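Local coordinates for protein proline dehydrogenase (Deinococcus radiodurans, PDB 4H6Q) that oxidises L-proline to delta-1-pyrroline-5-carboxylate with the help of FAD and passes the electrons to a quinone, the first step of proline breakdown to glutamate, at residues 121-126 against 132-137; 149-154 against 161-166. One frame throughout, in Å; residues are numbered along the deposited sequence.

Contact 1 of 2, residues 121-126 against 132-137. With FAD (flavin-adenine dinucleotide), chain C.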
loop_
_atom_site.group_PDB
_atom_site.type_symbol
_atom_site.label_atom_id
_atom_site.label_comp_id
_atom_site.label_asym_id
_atom_site.label_seq_id
_atom_site.Cartn_x
_atom_site.Cartn_y
_atom_site.Cartn_z
ATOM N N ARG A 121 -6.291 -13.837 -6.910
ATOM C CA ARG A 121 -5.713 -15.173 -6.769
ATOM C C ARG A 121 -4.545 -15.384 -7.721
ATOM O O ARG A 121 -3.499 -15.940 -7.338
ATOM C CB ARG A 121 -6.774 -16.248 -7.030
ATOM C CG ARG A 121 -7.728 -16.455 -5.865
ATOM C CD ARG A 121 -8.845 -17.384 -6.284
ATOM N NE ARG A 121 -9.659 -17.722 -5.125
ATOM C CZ ARG A 121 -10.962 -17.948 -5.165
ATOM N NH1 ARG A 121 -11.609 -17.837 -6.308
ATOM N NH2 ARG A 121 -11.618 -18.245 -4.052
ATOM N N ARG A 122 -4.679 -14.959 -8.975
ATOM C CA ARG A 122 -3.615 -15.143 -9.974
ATOM C C ARG A 122 -2.388 -14.309 -9.619
ATOM O O ARG A 122 -1.236 -14.777 -9.756
ATOM C CB ARG A 122 -4.109 -14.748 -11.378
ATOM C CG ARG A 122 -5.334 -15.513 -11.831
ATOM C CD ARG A 122 -5.647 -15.214 -13.284
ATOM N NE ARG A 122 -5.875 -13.818 -13.639
ATOM C CZ ARG A 122 -5.085 -13.114 -14.471
ATOM N NH1 ARG A 122 -3.984 -13.631 -14.991
ATOM N NH2 ARG A 122 -5.413 -11.913 -14.807
ATOM N N ILE A 123 -2.618 -13.069 -9.191
ATOM C CA ILE A 123 -1.529 -12.194 -8.790
ATOM C C ILE A 123 -0.775 -12.758 -7.569
ATOM O O ILE A 123 0.476 -12.818 -7.556
ATOM C CB ILE A 123 -2.071 -10.778 -8.518
ATOM C CG1 ILE A 123 -2.582 -10.145 -9.847
ATOM C CG2 ILE A 123 -1.047 -9.887 -7.789
ATOM C CD1 ILE A 123 -3.456 -8.890 -9.623
ATOM N N ILE A 124 -1.522 -13.161 -6.541
ATOM C CA ILE A 124 -0.878 -13.634 -5.321
ATOM C C ILE A 124 -0.158 -14.962 -5.579
ATOM O O ILE A 124 0.953 -15.177 -5.069
ATOM C CB ILE A 124 -1.888 -13.778 -4.168
ATOM C CG1 ILE A 124 -2.541 -12.434 -3.846
ATOM C CG2 ILE A 124 -1.185 -14.399 -2.912
ATOM C CD1 ILE A 124 -3.830 -12.587 -3.043
ATOM N N ALA A 125 -0.752 -15.855 -6.376
ATOM C CA ALA A 125 -0.094 -17.129 -6.696
ATOM C C ALA A 125 1.264 -16.865 -7.354
ATOM O O ALA A 125 2.243 -17.545 -7.044
ATOM C CB ALA A 125 -1.003 -17.965 -7.603
ATOM N N LYS A 126 1.336 -15.905 -8.276
ATOM C CA LYS A 126 2.576 -15.600 -8.981
ATOM C C LYS A 126 3.599 -15.000 -8.016
ATOM O O LYS A 126 4.788 -15.425 -7.996
ATOM C CB LYS A 126 2.326 -14.701 -10.209
ATOM C CG LYS A 126 3.542 -14.426 -11.054
ATOM C CD LYS A 126 4.263 -15.656 -11.555
ATOM C CE LYS A 126 3.443 -16.388 -12.580
ATOM N NZ LYS A 126 4.325 -17.327 -13.290
ATOM N N GLY A 132 7.257 -13.954 -2.792
ATOM C CA GLY A 132 6.802 -12.576 -2.620
ATOM C C GLY A 132 5.550 -12.350 -1.805
ATOM O O GLY A 132 5.040 -13.251 -1.074
ATOM N N PHE A 133 5.027 -11.112 -1.917
ATOM C CA PHE A 133 3.982 -10.625 -1.040
ATOM C C PHE A 133 3.088 -9.638 -1.783
ATOM O O PHE A 133 3.631 -8.767 -2.524
ATOM C CB PHE A 133 4.620 -9.932 0.182
ATOM C CG PHE A 133 3.636 -9.426 1.198
ATOM C CD1 PHE A 133 3.173 -10.256 2.214
ATOM C CD2 PHE A 133 3.193 -8.108 1.144
ATOM C CE1 PHE A 133 2.284 -9.747 3.192
ATOM C CE2 PHE A 133 2.321 -7.610 2.089
ATOM C CZ PHE A 133 1.860 -8.431 3.105
ATOM N N ILE A 134 1.774 -9.706 -1.533
ATOM C CA ILE A 134 0.841 -8.728 -2.111
ATOM C C ILE A 134 0.101 -8.050 -0.986
ATOM O O ILE A 134 -0.444 -8.736 -0.104
ATOM C CB ILE A 134 -0.207 -9.454 -2.996
ATOM C CG1 ILE A 134 0.445 -10.208 -4.178
ATOM C CG2 ILE A 134 -1.277 -8.476 -3.500
ATOM C CD1 ILE A 134 1.332 -9.294 -5.108
ATOM N N CYS A 135 0.041 -6.713 -1.035
ATOM C CA CYS A 135 -0.842 -5.970 -0.156
ATOM C C CYS A 135 -2.116 -5.548 -0.899
ATOM O O CYS A 135 -2.020 -4.992 -2.008
ATOM C CB CYS A 135 -0.145 -4.720 0.418
ATOM S SG CYS A 135 -1.256 -3.766 1.521
ATOM N N LEU A 136 -3.281 -5.808 -0.304
ATOM C CA LEU A 136 -4.567 -5.272 -0.781
ATOM C C LEU A 136 -4.742 -3.890 -0.156
ATOM O O LEU A 136 -5.053 -3.762 1.047
ATOM C CB LEU A 136 -5.725 -6.187 -0.365
ATOM C CG LEU A 136 -5.477 -7.681 -0.688
ATOM C CD1 LEU A 136 -6.611 -8.522 -0.135
ATOM C CD2 LEU A 136 -5.293 -7.935 -2.197
ATOM N N ASP A 137 -4.514 -2.824 -0.963
ATOM C CA ASP A 137 -4.705 -1.447 -0.478
ATOM C C ASP A 137 -6.179 -1.264 -0.045
ATOM O O ASP A 137 -7.097 -1.934 -0.544
ATOM C CB ASP A 137 -4.413 -0.459 -1.602
ATOM C CG ASP A 137 -2.940 -0.256 -1.883
ATOM O OD1 ASP A 137 -2.058 -0.720 -1.125
ATOM O OD2 ASP A 137 -2.689 0.445 -2.934
HETATM P PA FAD C . -0.225 13.834 7.444
HETATM O O1A FAD C . -0.709 14.169 8.858
HETATM O O2A FAD C . -1.160 14.047 6.325
HETATM O O5B FAD C . 1.049 14.517 7.036
HETATM C C5B FAD C . 2.188 14.455 7.880
HETATM C C4B FAD C . 3.383 15.200 7.321
HETATM O O4B FAD C . 3.931 14.406 6.293
HETATM C C3B FAD C . 3.050 16.485 6.653
HETATM O O3B FAD C . 2.901 17.588 7.531
HETATM C C2B FAD C . 4.187 16.613 5.713
HETATM O O2B FAD C . 5.386 16.957 6.372
HETATM C C1B FAD C . 4.303 15.210 5.211
HETATM N N9A FAD C . 3.438 14.914 4.068
HETATM C C8A FAD C . 2.425 13.958 4.016
HETATM N N7A FAD C . 1.832 13.935 2.822
HETATM C C5A FAD C . 2.486 14.877 2.034
HETATM C C6A FAD C . 2.327 15.312 0.731
HETATM N N6A FAD C . 1.340 14.747 -0.131
HETATM N N1A FAD C . 3.141 16.280 0.282
HETATM C C2A FAD C . 4.097 16.831 1.057
HETATM N N3A FAD C . 4.293 16.456 2.331
HETATM C C4A FAD C . 3.514 15.490 2.808
HETATM N N1 FAD C . -4.422 5.467 2.715
HETATM C C2 FAD C . -5.477 4.715 2.299
HETATM O O2 FAD C . -6.675 5.199 2.522
HETATM N N3 FAD C . -5.327 3.497 1.692
HETATM C C4 FAD C . -4.067 2.960 1.457
HETATM O O4 FAD C . -3.939 1.767 0.841
HETATM C C4X FAD C . -2.897 3.732 1.880
HETATM N N5 FAD C . -1.628 3.253 1.677
HETATM C C5X FAD C . -0.580 4.018 2.137
HETATM C C6 FAD C . 0.732 3.551 1.955
HETATM C C7 FAD C . 1.828 4.307 2.446
HETATM C C7M FAD C . 3.255 3.801 2.251
HETATM C C8 FAD C . 1.573 5.528 3.116
HETATM C C8M FAD C . 2.705 6.357 3.660
HETATM C C9 FAD C . 0.260 6.002 3.261
HETATM C C9A FAD C . -0.803 5.251 2.798
HETATM N N10 FAD C . -2.111 5.738 2.992
HETATM C C10 FAD C . -3.161 4.987 2.525
HETATM C "C1'" FAD C . -2.384 6.977 3.702
HETATM C "C2'" FAD C . -2.649 8.197 2.876
HETATM O "O2'" FAD C . -1.882 8.044 1.688
HETATM C "C3'" FAD C . -2.357 9.248 3.975
HETATM O "O3'" FAD C . -3.479 9.754 4.634
HETATM C "C4'" FAD C . -1.425 10.347 3.645
HETATM O "O4'" FAD C . -0.245 9.719 3.289
HETATM C "C5'" FAD C . -1.246 11.217 4.881
HETATM O "O5'" FAD C . 0.117 11.341 5.145
HETATM P P FAD C . 0.733 11.131 6.598
HETATM O O1P FAD C . 0.330 9.866 7.415
HETATM O O2P FAD C . 2.229 11.479 6.372
HETATM O O3P FAD C . 0.267 12.394 7.490
#
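Ile134 projects from strand 133-136 against Ile123 and Ile124, two successive residues of helix 115-129, and meets them through different parts of its side chain. At its root, CB of Ile134 lies 3.9 Å from CG1 of Ile124. One atom further out, CG1 of Ile134 rests 3.7 Å from the same Ile124 CG1 and 3.8 Å from Ile124 CA, so the longer branch lies against the helix backbone as well as its side chain. The short branch, CG2, only grazes Ile124, with CG1 of that residue at 4.2 Å. The tip turns to the other isoleucine: CD1 of Ile134 stands 3.6 Å from CG2 of Ile123, and the two side chains cross at about a right angle. Two torsions near -60° produce this course; chi1 of -61° sets CG1 anti to the carbonyl carbon, and chi2 of -56° folds CD1 back from an extended chain.

The contact is wholly apolar and buried, and it belongs to the (beta/alpha)8 barrel of proline dehydrogenase, where helix 115-129 packs outside the parallel strands and leads through a short loop into strand 133-136. Cutting Ile134 back to an alanine would probably open a gap beneath the helix, leaving Ile123 CG2 and Ile124 CG1 without the methyl and methylene they pack on. Ile124 also reaches Val163 of the neighbouring strand and Leu154 and Phe158 of helix 144-158, while Ile134 touches Val97 on strand 96-99. Further along the chain, Asp137, probably an active-site residue, brings its CB to 3.3 Å from O4 of the flavin. Its carboxylate has three partners: OD1 forms a salt bridge with Arg189, and OD2 a salt bridge with Lys100 and a hydrogen bond with Tyr280 OH.

Contact 2 of 2, residues 149-154 against 161-166. With FAD (flavin-adenine dinucleotide), chain C.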
loop_
_atom_site.group_PDB
_atom_site.type_symbol
_atom_site.label_atom_id
_atom_site.label_comp_id
_atom_site.label_asym_id
_atom_site.label_seq_id
_atom_site.Cartn_x
_atom_site.Cartn_y
_atom_site.Cartn_z
ATOM N N GLU A 149 -13.477 -9.336 3.730
ATOM C CA GLU A 149 -13.953 -10.679 3.434
ATOM C C GLU A 149 -13.009 -11.390 2.464
ATOM O O GLU A 149 -12.598 -12.551 2.671
ATOM C CB GLU A 149 -15.351 -10.639 2.841
ATOM N N GLN A 150 -12.644 -10.694 1.384
ATOM C CA GLN A 150 -11.759 -11.275 0.381
ATOM C C GLN A 150 -10.356 -11.502 0.955
ATOM O O GLN A 150 -9.715 -12.539 0.677
ATOM C CB GLN A 150 -11.730 -10.426 -0.872
ATOM C CG GLN A 150 -13.064 -10.399 -1.609
ATOM C CD GLN A 150 -13.101 -9.490 -2.825
ATOM O OE1 GLN A 150 -12.420 -8.476 -2.892
ATOM N NE2 GLN A 150 -13.915 -9.874 -3.810
ATOM N N PHE A 151 -9.882 -10.567 1.786
ATOM C CA PHE A 151 -8.607 -10.766 2.497
ATOM C C PHE A 151 -8.610 -12.054 3.320
ATOM O O PHE A 151 -7.675 -12.878 3.214
ATOM C CB PHE A 151 -8.284 -9.568 3.378
ATOM C CG PHE A 151 -7.052 -9.760 4.194
ATOM C CD1 PHE A 151 -5.791 -9.884 3.576
ATOM C CD2 PHE A 151 -7.131 -9.796 5.577
ATOM C CE1 PHE A 151 -4.652 -10.086 4.343
ATOM C CE2 PHE A 151 -5.970 -9.989 6.349
ATOM C CZ PHE A 151 -4.718 -10.113 5.733
ATOM N N ARG A 152 -9.663 -12.280 4.106
ATOM C CA ARG A 152 -9.734 -13.501 4.919
ATOM C C ARG A 152 -9.731 -14.740 4.022
ATOM O O ARG A 152 -8.997 -15.709 4.292
ATOM C CB ARG A 152 -10.986 -13.445 5.804
ATOM C CG ARG A 152 -11.231 -14.711 6.600
ATOM C CD ARG A 152 -12.393 -14.555 7.599
ATOM N NE ARG A 152 -12.044 -13.668 8.710
ATOM C CZ ARG A 152 -11.374 -14.039 9.803
ATOM N NH1 ARG A 152 -10.964 -15.307 9.953
ATOM N NH2 ARG A 152 -11.109 -13.149 10.776
ATOM N N THR A 153 -10.513 -14.719 2.933
ATOM C CA THR A 153 -10.483 -15.836 1.986
ATOM C C THR A 153 -9.052 -16.093 1.437
ATOM O O THR A 153 -8.579 -17.236 1.377
ATOM C CB THR A 153 -11.452 -15.571 0.827
ATOM O OG1 THR A 153 -12.772 -15.494 1.358
ATOM C CG2 THR A 153 -11.376 -16.652 -0.266
ATOM N N LEU A 154 -8.375 -15.024 1.039
ATOM C CA LEU A 154 -7.086 -15.138 0.391
ATOM C C LEU A 154 -6.004 -15.579 1.371
ATOM O O LEU A 154 -5.088 -16.342 0.985
ATOM C CB LEU A 154 -6.684 -13.830 -0.310
ATOM C CG LEU A 154 -7.585 -13.540 -1.517
ATOM C CD1 LEU A 154 -7.500 -12.058 -1.896
ATOM C CD2 LEU A 154 -7.237 -14.463 -2.720
ATOM N N GLU A 161 1.785 -15.080 5.278
ATOM C CA GLU A 161 3.095 -14.650 4.807
ATOM C C GLU A 161 3.093 -14.049 3.397
ATOM O O GLU A 161 4.094 -13.435 2.984
ATOM C CB GLU A 161 4.030 -15.871 4.785
ATOM C CG GLU A 161 4.062 -16.716 6.074
ATOM C CD GLU A 161 2.987 -17.871 6.134
ATOM O OE1 GLU A 161 2.019 -17.939 5.322
ATOM O OE2 GLU A 161 3.160 -18.757 7.008
ATOM N N HIS A 162 1.985 -14.192 2.676
ATOM C CA HIS A 162 1.974 -13.831 1.264
ATOM C C HIS A 162 0.937 -12.820 0.858
ATOM O O HIS A 162 1.020 -12.336 -0.286
ATOM C CB HIS A 162 1.867 -15.076 0.353
ATOM C CG HIS A 162 3.007 -16.024 0.522
ATOM N ND1 HIS A 162 4.288 -15.727 0.107
ATOM C CD2 HIS A 162 3.087 -17.192 1.181
ATOM C CE1 HIS A 162 5.104 -16.719 0.453
ATOM N NE2 HIS A 162 4.397 -17.607 1.119
ATOM N N VAL A 163 -0.018 -12.493 1.734
ATOM C CA VAL A 163 -1.008 -11.449 1.408
ATOM C C VAL A 163 -1.299 -10.691 2.670
ATOM O O VAL A 163 -1.451 -11.291 3.739
ATOM C CB VAL A 163 -2.290 -12.034 0.759
ATOM C CG1 VAL A 163 -2.985 -13.096 1.625
ATOM C CG2 VAL A 163 -3.264 -10.942 0.368
ATOM N N GLY A 164 -1.363 -9.366 2.551
ATOM C CA GLY A 164 -1.651 -8.445 3.635
ATOM C C GLY A 164 -2.702 -7.433 3.228
ATOM O O GLY A 164 -3.159 -7.440 2.066
ATOM N N THR A 165 -3.070 -6.567 4.155
ATOM C CA THR A 165 -4.004 -5.491 3.800
ATOM C C THR A 165 -3.700 -4.237 4.630
ATOM O O THR A 165 -2.567 -4.125 5.153
ATOM C CB THR A 165 -5.494 -5.962 3.840
ATOM O OG1 THR A 165 -6.318 -4.970 3.225
ATOM C CG2 THR A 165 -6.014 -6.224 5.258
ATOM N N VAL A 166 -4.666 -3.320 4.670
ATOM C CA VAL A 166 -4.482 -1.967 5.190
ATOM C C VAL A 166 -5.702 -1.609 6.045
ATOM O O VAL A 166 -6.833 -1.983 5.691
ATOM C CB VAL A 166 -4.418 -0.943 4.025
ATOM C CG1 VAL A 166 -4.307 0.487 4.544
ATOM C CG2 VAL A 166 -3.267 -1.296 3.020
HETATM P PA FAD C . -0.225 13.834 7.444
HETATM O O1A FAD C . -0.709 14.169 8.858
HETATM O O2A FAD C . -1.160 14.047 6.325
HETATM O O5B FAD C . 1.049 14.517 7.036
HETATM C C5B FAD C . 2.188 14.455 7.880
HETATM C C4B FAD C . 3.383 15.200 7.321
HETATM O O4B FAD C . 3.931 14.406 6.293
HETATM C C3B FAD C . 3.050 16.485 6.653
HETATM O O3B FAD C . 2.901 17.588 7.531
HETATM C C2B FAD C . 4.187 16.613 5.713
HETATM O O2B FAD C . 5.386 16.957 6.372
HETATM C C1B FAD C . 4.303 15.210 5.211
HETATM N N9A FAD C . 3.438 14.914 4.068
HETATM C C8A FAD C . 2.425 13.958 4.016
HETATM N N7A FAD C . 1.832 13.935 2.822
HETATM C C5A FAD C . 2.486 14.877 2.034
HETATM C C6A FAD C . 2.327 15.312 0.731
HETATM N N6A FAD C . 1.340 14.747 -0.131
HETATM N N1A FAD C . 3.141 16.280 0.282
HETATM C C2A FAD C . 4.097 16.831 1.057
HETATM N N3A FAD C . 4.293 16.456 2.331
HETATM C C4A FAD C . 3.514 15.490 2.808
HETATM N N1 FAD C . -4.422 5.467 2.715
HETATM C C2 FAD C . -5.477 4.715 2.299
HETATM O O2 FAD C . -6.675 5.199 2.522
HETATM N N3 FAD C . -5.327 3.497 1.692
HETATM C C4 FAD C . -4.067 2.960 1.457
HETATM O O4 FAD C . -3.939 1.767 0.841
HETATM C C4X FAD C . -2.897 3.732 1.880
HETATM N N5 FAD C . -1.628 3.253 1.677
HETATM C C5X FAD C . -0.580 4.018 2.137
HETATM C C6 FAD C . 0.732 3.551 1.955
HETATM C C7 FAD C . 1.828 4.307 2.446
HETATM C C7M FAD C . 3.255 3.801 2.251
HETATM C C8 FAD C . 1.573 5.528 3.116
HETATM C C8M FAD C . 2.705 6.357 3.660
HETATM C C9 FAD C . 0.260 6.002 3.261
HETATM C C9A FAD C . -0.803 5.251 2.798
HETATM N N10 FAD C . -2.111 5.738 2.992
HETATM C C10 FAD C . -3.161 4.987 2.525
HETATM C "C1'" FAD C . -2.384 6.977 3.702
HETATM C "C2'" FAD C . -2.649 8.197 2.876
HETATM O "O2'" FAD C . -1.882 8.044 1.688
HETATM C "C3'" FAD C . -2.357 9.248 3.975
HETATM O "O3'" FAD C . -3.479 9.754 4.634
HETATM C "C4'" FAD C . -1.425 10.347 3.645
HETATM O "O4'" FAD C . -0.245 9.719 3.289
HETATM C "C5'" FAD C . -1.246 11.217 4.881
HETATM O "O5'" FAD C . 0.117 11.341 5.145
HETATM P P FAD C . 0.733 11.131 6.598
HETATM O O1P FAD C . 0.330 9.866 7.415
HETATM O O2P FAD C . 2.229 11.479 6.372
HETATM O O3P FAD C . 0.267 12.394 7.490
#
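Phe151, Val163 and Thr165 carry most of this interface, with the phenyl ring of helix 144-158 laid against strand 163-168. The methyl CG2 of Thr165 sits over one face of the ring, 3.7 Å from the Phe151 centroid and 10° off the normal, a nearly centred CH-pi contact. With chi1 at -168°, Thr165 places OG1 anti to its own N, and this hydroxyl is hydrogen-bonded to the carbonyl O of Leu136 on the adjacent strand while the methyl serves the ring. The rim of the ring is engaged too: CE1 of Phe151 comes to 3.5 Å from the carbonyl O of Val163, close to the ring plane. Gly164 C approaches the same CE1 obliquely, also at 3.5 Å. Val163 divides its two methyls between two helix residues, CG2 approaching CD1 of Phe151 at 4.2 Å and CG1 lying 3.9 Å from the backbone C of Leu154.

The axes of helix segment 149-154 and strand segment 163-166 run nearly antiparallel, at 161°, and approach to 8.8 Å, as expected for the helix of a beta-alpha-beta crossover and the strand that follows it. Phe151 also touches Leu136 of neighbouring strand 133-136 and Pro186, and Leu154 and Val163 meet the same leucine. On the flank toward helix 115-129, Leu154 packs on Arg121 and Val163 on Ile124.

In the fold
Contacts 1 and 2 are successive helix-to-strand packings of the same barrel wall, their centres about 9 Å apart. Their strands, 133-136 and 163-168, are neighbours in the parallel sheet, joined by backbone bonds from Ile134 to His162 and Gly164. Side chains add to the seam: ND1 of His162 lies 2.8 Å from O of Gly132, a probable hydrogen bond, and CZ of Phe133 packs 3.4 Å from N of Gly164. The strand-side segments 132-137 and 161-166 both reach the flavin: Val166 brings CG2 to 3.8 Å from FAD O4, the oxygen that Asp137 also approaches. Asp137 also touches the bound tetrahydrofuran-2-carboxylic acid, whereas the side chains of Ile134 and Thr165 remain about 12 and 11 Å from it.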